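Local atomic coordinates of LP15968p (Drosophila melanogaster, PDB entry 3MN8), a protein that removes C-terminal arginine or lysine from peptides and proteins as a zinc-dependent carboxypeptidase, and is present here as its first catalytic domain followed by a transthyretin-like domain. Residues A[220-225]-A[302-308]; A[99-104]-A[215-219]; A[224-229]-A[285-291]; A[250-255]-A[330-334]. One frame throughout, in Å; residues are numbered along the deposited sequence.

Contact 1 (A[220-225]-A[302-308]); sequences AVVASY and LTIELSC. With GEM ((2-guanidinoethylmercapto)succinic acid), chain G.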
# COMPACT_ATOMS: atom_id res chain seq x y z
N ALA A 220 -17.40 2.24 4.63
CA ALA A 220 -17.82 0.85 4.63
C ALA A 220 -16.71 0.02 5.22
O ALA A 220 -15.67 0.55 5.60
CB ALA A 220 -18.15 0.40 3.20
N VAL A 221 -16.93 -1.29 5.31
CA VAL A 221 -15.96 -2.21 5.89
C VAL A 221 -15.70 -3.36 4.93
O VAL A 221 -16.46 -4.33 4.88
CB VAL A 221 -16.48 -2.79 7.22
CG1 VAL A 221 -15.32 -3.39 7.99
CG2 VAL A 221 -17.17 -1.71 8.05
N VAL A 222 -14.61 -3.26 4.16
CA VAL A 222 -14.35 -4.22 3.08
C VAL A 222 -12.96 -4.05 2.48
O VAL A 222 -12.38 -2.96 2.49
CB VAL A 222 -15.41 -4.07 1.94
CG1 VAL A 222 -15.21 -2.73 1.21
CG2 VAL A 222 -15.36 -5.26 0.95
N ALA A 223 -12.44 -5.14 1.93
CA ALA A 223 -11.15 -5.15 1.28
C ALA A 223 -11.34 -5.20 -0.24
O ALA A 223 -11.80 -6.21 -0.80
CB ALA A 223 -10.34 -6.34 1.77
N SER A 224 -10.99 -4.08 -0.90
CA SER A 224 -11.23 -3.87 -2.32
C SER A 224 -9.93 -3.85 -3.12
O SER A 224 -8.93 -3.30 -2.67
CB SER A 224 -11.96 -2.53 -2.53
OG SER A 224 -12.28 -2.30 -3.90
N TYR A 225 -9.96 -4.43 -4.31
CA TYR A 225 -8.77 -4.59 -5.13
C TYR A 225 -9.10 -4.27 -6.57
O TYR A 225 -10.27 -4.22 -6.93
CB TYR A 225 -8.26 -6.04 -5.04
CG TYR A 225 -9.34 -7.08 -5.30
CD1 TYR A 225 -10.21 -7.48 -4.30
CD2 TYR A 225 -9.47 -7.65 -6.55
CE1 TYR A 225 -11.18 -8.44 -4.53
CE2 TYR A 225 -10.45 -8.61 -6.79
CZ TYR A 225 -11.30 -9.00 -5.78
OH TYR A 225 -12.27 -9.94 -6.02
N LEU A 302 -3.99 -2.36 -2.50
CA LEU A 302 -5.39 -2.60 -2.14
C LEU A 302 -6.04 -1.32 -1.68
O LEU A 302 -5.36 -0.42 -1.19
CB LEU A 302 -5.50 -3.61 -1.00
CG LEU A 302 -5.09 -5.06 -1.27
CD1 LEU A 302 -5.46 -5.90 -0.06
CD2 LEU A 302 -5.76 -5.58 -2.53
N THR A 303 -7.36 -1.25 -1.82
CA THR A 303 -8.15 -0.19 -1.21
C THR A 303 -8.85 -0.80 0.00
O THR A 303 -9.59 -1.77 -0.13
CB THR A 303 -9.23 0.38 -2.17
OG1 THR A 303 -8.64 0.68 -3.45
CG2 THR A 303 -9.85 1.65 -1.60
N ILE A 304 -8.64 -0.23 1.18
CA ILE A 304 -9.27 -0.79 2.37
C ILE A 304 -10.18 0.17 3.13
O ILE A 304 -9.76 1.26 3.55
CB ILE A 304 -8.25 -1.41 3.32
CG1 ILE A 304 -7.55 -2.57 2.62
CG2 ILE A 304 -8.94 -1.90 4.58
CD1 ILE A 304 -6.28 -2.99 3.29
N GLU A 305 -11.43 -0.26 3.29
CA GLU A 305 -12.45 0.51 3.98
C GLU A 305 -12.52 0.03 5.42
O GLU A 305 -12.73 -1.16 5.68
CB GLU A 305 -13.81 0.31 3.28
CG GLU A 305 -13.85 0.71 1.79
CD GLU A 305 -13.93 2.22 1.59
OE1 GLU A 305 -13.97 2.67 0.43
OE2 GLU A 305 -13.96 2.96 2.60
N LEU A 306 -12.35 0.94 6.37
CA LEU A 306 -12.18 0.56 7.78
C LEU A 306 -13.45 0.64 8.63
O LEU A 306 -13.71 -0.24 9.45
CB LEU A 306 -11.06 1.38 8.43
CG LEU A 306 -9.72 1.16 7.75
CD1 LEU A 306 -8.69 2.17 8.20
CD2 LEU A 306 -9.25 -0.25 8.00
N SER A 307 -14.23 1.70 8.44
CA SER A 307 -15.41 1.90 9.27
C SER A 307 -16.62 2.27 8.43
O SER A 307 -16.49 2.76 7.30
CB SER A 307 -15.15 3.00 10.30
OG SER A 307 -14.59 4.15 9.68
N CYS A 308 -17.80 2.01 8.99
CA CYS A 308 -19.05 2.47 8.42
C CYS A 308 -19.15 3.97 8.60
O CYS A 308 -19.56 4.69 7.69
CB CYS A 308 -20.23 1.78 9.10
SG CYS A 308 -20.45 0.07 8.59
C8 GEM G . -14.33 4.69 -3.18
S7 GEM G . -12.74 3.93 -3.32
C6 GEM G . -13.15 2.25 -2.93
C5 GEM G . -14.28 1.68 -3.78
N3 GEM G . -13.77 1.52 -5.13
C1 GEM G . -14.47 1.21 -6.22
N4 GEM G . -13.86 1.10 -7.40
N2 GEM G . -15.78 1.02 -6.14
C9 GEM G . -14.21 6.09 -3.73
O14 GEM G . -13.07 6.49 -4.07
O15 GEM G . -15.23 6.79 -3.84
C10 GEM G . -14.88 4.69 -1.75
C11 GEM G . -14.16 5.56 -0.73
O12 GEM G . -13.85 5.03 0.37
O13 GEM G . -13.93 6.77 -0.98
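Val222 and Ser224 pair antiparallel with Glu305 and Thr303, the strand axes 4.7 Å apart and their directions 159° from each other. Each is a hydrogen-bonded pair with two backbone bonds, among them Glu305 N to Val222 O at 3.0 Å. Ala223 and Ile304 form the non-hydrogen-bonded pair between them. The side chains of Val222, Ser224, Thr303 and Glu305 share one face, on the side of the bound inhibitor GEM. Val222 and Glu305 lie side by side there, with CG1 of Val222 3.7 Å from CG of Glu305. A bend at its second torsion (chi2 -77°) sets the Glu305 carboxylate beside GEM, though their exact spacing is doubtful. Glu305 is the predicted proton donor/acceptor. Thr303 CG2 meets GEM C6 at 3.6 Å, while its OG1 bonds Gln290. Beyond the pairing, Val221 CG2 rests 3.8 Å from Cys308 SG. An alanine here would take away both methyls and would probably open a gap beside the Cys268-Cys308 disulfide. Strand 212-217 flanks 302-305, and strand 276-278 flanks 222-225. On the opposite face, Ile304 packs against Tyr255 of helix 245-257 and Leu331 of helix 317-333.

Contact 2 (A[99-104]-A[215-219]); sequences NMHGDE and NFHGG. With ZN (zinc ion), chain F; GEM ((2-guanidinoethylmercapto)succinic acid), chain G.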
# COMPACT_ATOMS: atom_id res chain seq x y z
N ASN A 99 -6.32 8.51 4.69
CA ASN A 99 -6.95 9.82 4.71
C ASN A 99 -6.86 10.62 3.41
O ASN A 99 -6.74 11.85 3.45
CB ASN A 99 -6.38 10.67 5.85
CG ASN A 99 -7.24 11.89 6.16
OD1 ASN A 99 -6.76 13.02 6.15
ND2 ASN A 99 -8.52 11.66 6.41
N MET A 100 -6.94 9.93 2.27
CA MET A 100 -6.92 10.65 1.00
C MET A 100 -8.22 11.42 0.86
O MET A 100 -8.26 12.53 0.33
CB MET A 100 -6.68 9.72 -0.18
CG MET A 100 -7.89 8.95 -0.66
SD MET A 100 -7.46 7.94 -2.09
CE MET A 100 -6.56 9.14 -3.07
N HIS A 101 -9.30 10.81 1.34
CA HIS A 101 -10.53 11.55 1.56
C HIS A 101 -10.46 12.04 3.00
O HIS A 101 -10.58 11.24 3.95
CB HIS A 101 -11.75 10.68 1.30
CG HIS A 101 -11.84 10.19 -0.11
ND1 HIS A 101 -11.57 8.88 -0.46
CD2 HIS A 101 -12.13 10.83 -1.26
CE1 HIS A 101 -11.72 8.74 -1.77
NE2 HIS A 101 -12.06 9.91 -2.28
N GLY A 102 -10.24 13.35 3.14
CA GLY A 102 -10.06 14.00 4.42
C GLY A 102 -11.07 13.65 5.52
O GLY A 102 -10.73 13.69 6.70
N ASP A 103 -12.30 13.33 5.14
CA ASP A 103 -13.33 12.99 6.12
C ASP A 103 -13.35 11.51 6.48
O ASP A 103 -14.14 11.08 7.32
CB ASP A 103 -14.70 13.45 5.62
CG ASP A 103 -14.95 13.11 4.16
OD1 ASP A 103 -15.87 13.71 3.57
OD2 ASP A 103 -14.24 12.25 3.60
N GLU A 104 -12.50 10.72 5.83
CA GLU A 104 -12.35 9.30 6.16
C GLU A 104 -11.07 9.15 6.98
O GLU A 104 -9.97 9.07 6.43
CB GLU A 104 -12.27 8.46 4.89
CG GLU A 104 -13.47 8.62 3.97
CD GLU A 104 -13.22 7.97 2.63
OE1 GLU A 104 -12.23 7.23 2.53
OE2 GLU A 104 -14.00 8.21 1.69
N ASN A 215 -4.23 1.59 0.59
CA ASN A 215 -4.75 2.88 1.05
C ASN A 215 -6.15 2.79 1.69
O ASN A 215 -7.01 1.99 1.27
CB ASN A 215 -4.57 4.02 0.02
CG ASN A 215 -5.59 3.99 -1.09
OD1 ASN A 215 -6.44 4.88 -1.17
ND2 ASN A 215 -5.51 2.98 -1.96
N PHE A 216 -6.35 3.58 2.74
CA PHE A 216 -7.45 3.37 3.65
C PHE A 216 -8.52 4.42 3.48
O PHE A 216 -8.23 5.61 3.35
CB PHE A 216 -6.94 3.32 5.08
CG PHE A 216 -5.90 2.27 5.29
CD1 PHE A 216 -4.56 2.56 5.12
CD2 PHE A 216 -6.26 0.98 5.63
CE1 PHE A 216 -3.60 1.58 5.29
CE2 PHE A 216 -5.30 -0.01 5.79
CZ PHE A 216 -3.97 0.29 5.63
N HIS A 217 -9.76 3.96 3.50
CA HIS A 217 -10.91 4.80 3.32
C HIS A 217 -11.93 4.44 4.38
O HIS A 217 -11.77 3.47 5.11
CB HIS A 217 -11.50 4.56 1.93
CG HIS A 217 -10.61 5.01 0.81
ND1 HIS A 217 -10.84 6.16 0.10
CD2 HIS A 217 -9.48 4.46 0.29
CE1 HIS A 217 -9.90 6.31 -0.82
NE2 HIS A 217 -9.06 5.29 -0.72
N GLY A 218 -13.00 5.23 4.45
CA GLY A 218 -14.07 4.96 5.38
C GLY A 218 -15.38 5.06 4.64
O GLY A 218 -15.42 5.59 3.53
N GLY A 219 -16.44 4.55 5.25
CA GLY A 219 -17.74 4.60 4.63
C GLY A 219 -18.30 3.21 4.61
O GLY A 219 -19.52 2.99 4.59
ZN ZN F . -12.60 7.28 0.54
C8 GEM G . -14.33 4.69 -3.18
S7 GEM G . -12.74 3.93 -3.32
C6 GEM G . -13.15 2.25 -2.93
C5 GEM G . -14.28 1.68 -3.78
N3 GEM G . -13.77 1.52 -5.13
C1 GEM G . -14.47 1.21 -6.22
N4 GEM G . -13.86 1.10 -7.40
N2 GEM G . -15.78 1.02 -6.14
C9 GEM G . -14.21 6.09 -3.73
O14 GEM G . -13.07 6.49 -4.07
O15 GEM G . -15.23 6.79 -3.84
C10 GEM G . -14.88 4.69 -1.75
C11 GEM G . -14.16 5.56 -0.73
O12 GEM G . -13.85 5.03 0.37
O13 GEM G . -13.93 6.77 -0.98
O HOH W 1 -6.62 6.94 1.75
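His101, Glu104 and His217 meet at the catalytic zinc. ND1 of His101 and ND1 of His217 each bind the zinc at 2.1 Å, and Glu104 grips it with both carboxylate oxygens. The inhibitor GEM adds its carboxylate: O13 is 2.1 Å from the zinc, and O12 is farther off. The two imidazoles meet rim to rim with planes 55° apart, since each turns the edge carrying ND1 to the metal.

This is the zinc site of the M14 carboxypeptidases: a His-x-x-Glu pair after one strand of the sheet, completed by a histidine at the end of a neighbouring strand. A type I turn from His101 to Glu104 brings the first two ligands to the same metal.

Hydrogen bonds hold the second shell. NE2 of His217 donates to Asn215 OD1 at 2.7 Å, and NE2 of His101 bonds Asp172, so both rings are fixed from behind. Asn99 ND2 lies over the turn and donates to Gly102 O and Glu104 O, both partners near its amide plane. Across the contact, Gly218 N gives a weak and doubtful bond to Glu104 OE1, whose place is less sure. A water bridges Met100 N and Phe216 O.

Sulfur packing supplies the rest. Met100 SD lies at the edge of the His217 ring, 4.1 Å from its centroid and 71° off the normal. It also stands 3.4 Å from Asn215 OD1. A serine in place of Met100 would withdraw the thioether and is likely to leave the edge of the His217 ring less firmly packed.

Contact 3 (A[224-229]-A[285-291]); sequences SYPYDN and LSGGMQD. With GEM ((2-guanidinoethylmercapto)succinic acid), chain G.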
# COMPACT_ATOMS: atom_id res chain seq x y z
N SER A 224 -10.99 -4.08 -0.90
CA SER A 224 -11.23 -3.87 -2.32
C SER A 224 -9.93 -3.85 -3.12
O SER A 224 -8.93 -3.30 -2.67
CB SER A 224 -11.96 -2.53 -2.53
OG SER A 224 -12.28 -2.30 -3.90
N TYR A 225 -9.96 -4.43 -4.31
CA TYR A 225 -8.77 -4.59 -5.13
C TYR A 225 -9.10 -4.27 -6.57
O TYR A 225 -10.27 -4.22 -6.93
CB TYR A 225 -8.26 -6.04 -5.04
CG TYR A 225 -9.34 -7.08 -5.30
CD1 TYR A 225 -10.21 -7.48 -4.30
CD2 TYR A 225 -9.47 -7.65 -6.55
CE1 TYR A 225 -11.18 -8.44 -4.53
CE2 TYR A 225 -10.45 -8.61 -6.79
CZ TYR A 225 -11.30 -9.00 -5.78
OH TYR A 225 -12.27 -9.94 -6.02
N PRO A 226 -8.06 -4.04 -7.39
CA PRO A 226 -8.17 -3.72 -8.82
C PRO A 226 -8.94 -4.77 -9.66
O PRO A 226 -9.04 -5.94 -9.28
CB PRO A 226 -6.70 -3.65 -9.28
CG PRO A 226 -5.93 -3.34 -8.04
CD PRO A 226 -6.67 -4.02 -6.91
N TYR A 227 -9.48 -4.34 -10.80
CA TYR A 227 -9.49 -2.95 -11.21
C TYR A 227 -10.74 -2.27 -10.68
O TYR A 227 -11.73 -2.94 -10.31
CB TYR A 227 -9.49 -2.86 -12.74
CG TYR A 227 -8.23 -3.28 -13.44
CD1 TYR A 227 -7.04 -2.56 -13.29
CD2 TYR A 227 -8.23 -4.38 -14.30
CE1 TYR A 227 -5.89 -2.93 -13.95
CE2 TYR A 227 -7.08 -4.76 -14.96
CZ TYR A 227 -5.92 -4.03 -14.77
OH TYR A 227 -4.77 -4.40 -15.43
N ASP A 228 -10.71 -0.94 -10.67
CA ASP A 228 -11.83 -0.11 -10.20
C ASP A 228 -12.71 0.31 -11.37
O ASP A 228 -13.80 0.85 -11.18
CB ASP A 228 -11.31 1.14 -9.48
CG ASP A 228 -10.91 0.87 -8.02
OD1 ASP A 228 -11.28 -0.20 -7.48
OD2 ASP A 228 -10.24 1.73 -7.39
N ASN A 229 -12.23 0.07 -12.58
CA ASN A 229 -12.99 0.44 -13.78
C ASN A 229 -12.72 -0.48 -14.97
O ASN A 229 -11.88 -1.38 -14.89
CB ASN A 229 -12.75 1.92 -14.14
CG ASN A 229 -11.39 2.16 -14.76
OD1 ASN A 229 -10.55 1.25 -14.88
ND2 ASN A 229 -11.15 3.40 -15.17
N LEU A 285 -15.02 3.50 -10.91
CA LEU A 285 -14.56 4.85 -10.73
C LEU A 285 -13.27 4.95 -11.52
O LEU A 285 -12.60 3.93 -11.75
CB LEU A 285 -14.35 5.14 -9.24
CG LEU A 285 -13.19 4.45 -8.52
CD1 LEU A 285 -11.94 5.29 -8.65
CD2 LEU A 285 -13.51 4.21 -7.04
N SER A 286 -12.93 6.15 -11.96
CA SER A 286 -11.72 6.31 -12.74
C SER A 286 -10.77 7.32 -12.12
O SER A 286 -11.21 8.25 -11.45
CB SER A 286 -12.05 6.69 -14.18
OG SER A 286 -12.87 5.68 -14.76
N GLY A 287 -9.47 7.09 -12.32
CA GLY A 287 -8.44 8.01 -11.88
C GLY A 287 -8.01 7.78 -10.46
O GLY A 287 -7.45 8.66 -9.81
N GLY A 288 -8.28 6.58 -9.96
CA GLY A 288 -7.91 6.23 -8.60
C GLY A 288 -6.43 5.91 -8.43
O GLY A 288 -5.73 5.54 -9.37
N MET A 289 -5.95 6.03 -7.20
CA MET A 289 -4.56 5.72 -6.90
C MET A 289 -4.27 4.22 -6.99
O MET A 289 -3.21 3.81 -7.45
CB MET A 289 -4.21 6.25 -5.51
CG MET A 289 -2.76 6.07 -5.09
SD MET A 289 -2.42 7.05 -3.62
CE MET A 289 -3.53 6.33 -2.40
N GLN A 290 -5.24 3.41 -6.56
CA GLN A 290 -5.08 1.96 -6.53
C GLN A 290 -4.64 1.45 -7.88
O GLN A 290 -3.55 0.91 -8.04
CB GLN A 290 -6.40 1.27 -6.15
CG GLN A 290 -6.31 -0.24 -6.06
CD GLN A 290 -7.67 -0.92 -6.01
OE1 GLN A 290 -8.21 -1.18 -4.93
NE2 GLN A 290 -8.24 -1.21 -7.18
N ASP A 291 -5.50 1.62 -8.87
CA ASP A 291 -5.20 1.08 -10.19
C ASP A 291 -3.97 1.76 -10.78
O ASP A 291 -3.31 1.19 -11.65
CB ASP A 291 -6.41 1.18 -11.12
CG ASP A 291 -7.52 0.18 -10.77
OD1 ASP A 291 -7.39 -0.52 -9.73
OD2 ASP A 291 -8.51 0.08 -11.52
C8 GEM G . -14.33 4.69 -3.18
S7 GEM G . -12.74 3.93 -3.32
C6 GEM G . -13.15 2.25 -2.93
C5 GEM G . -14.28 1.68 -3.78
N3 GEM G . -13.77 1.52 -5.13
C1 GEM G . -14.47 1.21 -6.22
N4 GEM G . -13.86 1.10 -7.40
N2 GEM G . -15.78 1.02 -6.14
C9 GEM G . -14.21 6.09 -3.73
O14 GEM G . -13.07 6.49 -4.07
O15 GEM G . -15.23 6.79 -3.84
C10 GEM G . -14.88 4.69 -1.75
C11 GEM G . -14.16 5.56 -0.73
O12 GEM G . -13.85 5.03 0.37
O13 GEM G . -13.93 6.77 -0.98
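Asp228 and Asp291 tie a loop to the start of a helix: the loop leaves strand 222-225, and the helix is 289-296. The contact is buried, mainly polar, and lines part of the ligand pocket. Asp228 N donates to Asp291 OD2 at 2.6 Å, almost straight at 173° and on the syn side of the carboxylate. The other oxygen, Asp291 OD1, takes Gln290 NE2 at 2.8 Å, also syn, and this holds the carboxylate against turning. Gln290 reaches out extended, with CG anti to the backbone N (chi1 -178°). Its amide lies against the ring of Pro226, with NE2 3.3 Å from Pro226 CG, and its OE1 bonds Thr303. A cis peptide joins Pro226 to Tyr227. Asp291 meets the Tyr227 ring at its edge, with the carboxylate and ring planes 83° apart, and Arg180 makes a cation-pi contact with the same ring.

Farther along, Leu285 N donates to Asp228 O at 2.9 Å. Asn229 ND2 gives a bond of 2.9 Å to Ser286 OG, which lies in its amide plane, and a second bond to Asp179.

Both segments touch GEM. Leu285 CD2 packs on its guanidinium, 3.3 Å from C1. Asp228 OD1 stands 2.9 Å from GEM N4. Asp228 thus offers a buried carboxylate to a basic group, and the nearby Asp291 probably adds to the negative field. This is consistent with the preference of the enzyme for C-terminal arginine and lysine.

Contact 4 (A[250-255]-A[330-334]); sequences QLAHTY and QLLRQ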
# COMPACT_ATOMS: atom_id res chain seq x y z
N GLN A 250 -5.89 -12.94 -2.58
CA GLN A 250 -5.15 -13.41 -1.40
C GLN A 250 -4.81 -12.25 -0.46
O GLN A 250 -4.95 -12.35 0.76
CB GLN A 250 -3.88 -14.18 -1.80
CG GLN A 250 -3.12 -14.75 -0.60
CD GLN A 250 -2.11 -15.82 -0.96
OE1 GLN A 250 -2.35 -16.68 -1.82
NE2 GLN A 250 -0.97 -15.80 -0.29
N LEU A 251 -4.38 -11.14 -1.04
CA LEU A 251 -4.11 -9.94 -0.27
C LEU A 251 -5.35 -9.46 0.46
O LEU A 251 -5.35 -9.29 1.68
CB LEU A 251 -3.58 -8.84 -1.18
CG LEU A 251 -2.23 -9.19 -1.80
CD1 LEU A 251 -1.79 -8.15 -2.81
CD2 LEU A 251 -1.17 -9.42 -0.71
N ALA A 252 -6.41 -9.23 -0.30
CA ALA A 252 -7.68 -8.78 0.27
C ALA A 252 -8.17 -9.71 1.38
O ALA A 252 -8.71 -9.26 2.39
CB ALA A 252 -8.74 -8.65 -0.83
N HIS A 253 -7.99 -11.02 1.17
CA HIS A 253 -8.46 -12.00 2.14
C HIS A 253 -7.58 -12.00 3.37
O HIS A 253 -8.08 -12.18 4.49
CB HIS A 253 -8.51 -13.40 1.55
CG HIS A 253 -9.85 -13.78 1.00
ND1 HIS A 253 -10.04 -14.19 -0.30
CD2 HIS A 253 -11.08 -13.81 1.58
CE1 HIS A 253 -11.32 -14.45 -0.51
NE2 HIS A 253 -11.97 -14.23 0.63
N THR A 254 -6.29 -11.79 3.17
CA THR A 254 -5.36 -11.67 4.30
C THR A 254 -5.84 -10.63 5.30
O THR A 254 -5.80 -10.85 6.51
CB THR A 254 -3.96 -11.27 3.85
OG1 THR A 254 -3.47 -12.21 2.89
CG2 THR A 254 -3.03 -11.23 5.04
N TYR A 255 -6.27 -9.48 4.80
CA TYR A 255 -6.73 -8.40 5.68
C TYR A 255 -8.10 -8.72 6.28
O TYR A 255 -8.31 -8.62 7.49
CB TYR A 255 -6.76 -7.07 4.93
CG TYR A 255 -6.84 -5.87 5.85
CD1 TYR A 255 -8.05 -5.51 6.46
CD2 TYR A 255 -5.70 -5.11 6.13
CE1 TYR A 255 -8.12 -4.42 7.32
CE2 TYR A 255 -5.76 -4.02 6.99
CZ TYR A 255 -6.98 -3.68 7.59
OH TYR A 255 -7.05 -2.60 8.44
N GLN A 330 -0.24 -8.79 9.10
CA GLN A 330 -0.30 -9.92 8.19
C GLN A 330 -0.26 -9.51 6.72
O GLN A 330 0.37 -10.18 5.90
CB GLN A 330 -1.53 -10.78 8.48
CG GLN A 330 -1.43 -11.51 9.80
CD GLN A 330 -0.17 -12.34 9.89
OE1 GLN A 330 -0.04 -13.36 9.23
NE2 GLN A 330 0.77 -11.91 10.73
N LEU A 331 -0.92 -8.41 6.38
CA LEU A 331 -0.90 -7.90 5.01
C LEU A 331 0.53 -7.52 4.67
O LEU A 331 1.03 -7.85 3.60
CB LEU A 331 -1.82 -6.69 4.86
CG LEU A 331 -2.02 -6.13 3.45
CD1 LEU A 331 -3.03 -5.00 3.47
CD2 LEU A 331 -0.72 -5.62 2.86
N LEU A 332 1.18 -6.82 5.58
CA LEU A 332 2.55 -6.41 5.33
C LEU A 332 3.39 -7.63 5.00
O LEU A 332 4.17 -7.60 4.05
CB LEU A 332 3.14 -5.64 6.52
CG LEU A 332 2.56 -4.22 6.64
CD1 LEU A 332 2.95 -3.55 7.95
CD2 LEU A 332 2.96 -3.36 5.46
N ARG A 333 3.22 -8.70 5.76
CA ARG A 333 4.01 -9.93 5.55
C ARG A 333 3.72 -10.61 4.21
O ARG A 333 4.46 -11.50 3.79
CB ARG A 333 3.85 -10.90 6.71
CG ARG A 333 4.06 -10.23 8.06
CD ARG A 333 4.47 -11.20 9.16
NE ARG A 333 5.89 -11.52 9.10
CZ ARG A 333 6.80 -11.30 10.05
NH1 ARG A 333 8.04 -11.67 9.80
NH2 ARG A 333 6.51 -10.74 11.22
N GLN A 334 2.65 -10.18 3.54
CA GLN A 334 2.34 -10.65 2.20
C GLN A 334 3.31 -10.08 1.16
O GLN A 334 3.42 -10.59 0.04
CB GLN A 334 0.89 -10.31 1.84
CG GLN A 334 -0.17 -11.18 2.52
CD GLN A 334 -0.19 -12.60 1.97
OE1 GLN A 334 -0.53 -12.82 0.81
NE2 GLN A 334 0.18 -13.56 2.80
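Gln250, Leu251, Thr254 and Tyr255 meet Gln330, Leu331 and Gln334 where two helices, 245-257 and 317-333, pack side by side against one face of the central sheet of the carboxypeptidase domain. At the partly exposed side, Gln250 NE2 donates to Gln334 OE1 at 3.2 Å. The bond arrives on a lone pair in the carbonyl plane of Gln334. The two side chains cross at about a right angle, and their amide planes stand 50° apart. Gln334 CB sits 3.4 Å from Leu251 CD2. The bend of Gln334 at chi2 (-71°) turns its amide to Gln250 and Thr254. Thr254 points its CG2 at the Gln330 carbonyl, 3.7 Å from the O. Deeper in, Tyr255 CD2 touches Leu331 CD1 at 3.8 Å, the methyl coming obliquely to the ring.

The surroundings fix these groups. Leu251 also packs on Leu302, and Leu331 on Ile304, both in strand 300-305. The hydroxyl of Tyr255 bonds Asn324, and its backbone O bonds Ser327, so helix 317-333 is tied to 245-257 at a second level. Within helix 245-257, Gln250 O accepts from both Thr254 N and Thr254 OG1, which reach it from opposite faces of its carbonyl plane.

Contacts 1, 2 and 3 all touch GEM, while contact 4 lies behind the sheet, with the Tyr255 side chain about 13 Å from the inhibitor. Contacts 1 and 2 have centres 10 Å apart and are joined by a probable hydrogen bond of 2.7 Å between His217 N and Ile304 O. The Glu305 side chain lies about 5 Å from the zinc held by contact 2. Contacts 1 and 3 share Ser224 and Tyr225. Contact 3 meets the guanidinium end of GEM, and contact 2 the carboxylate at the metal. Contact 4 meets contact 1 through Leu302 CD1, 3.5 Å from Ala252 N, and its centre is about 20 Å from that of contact 2.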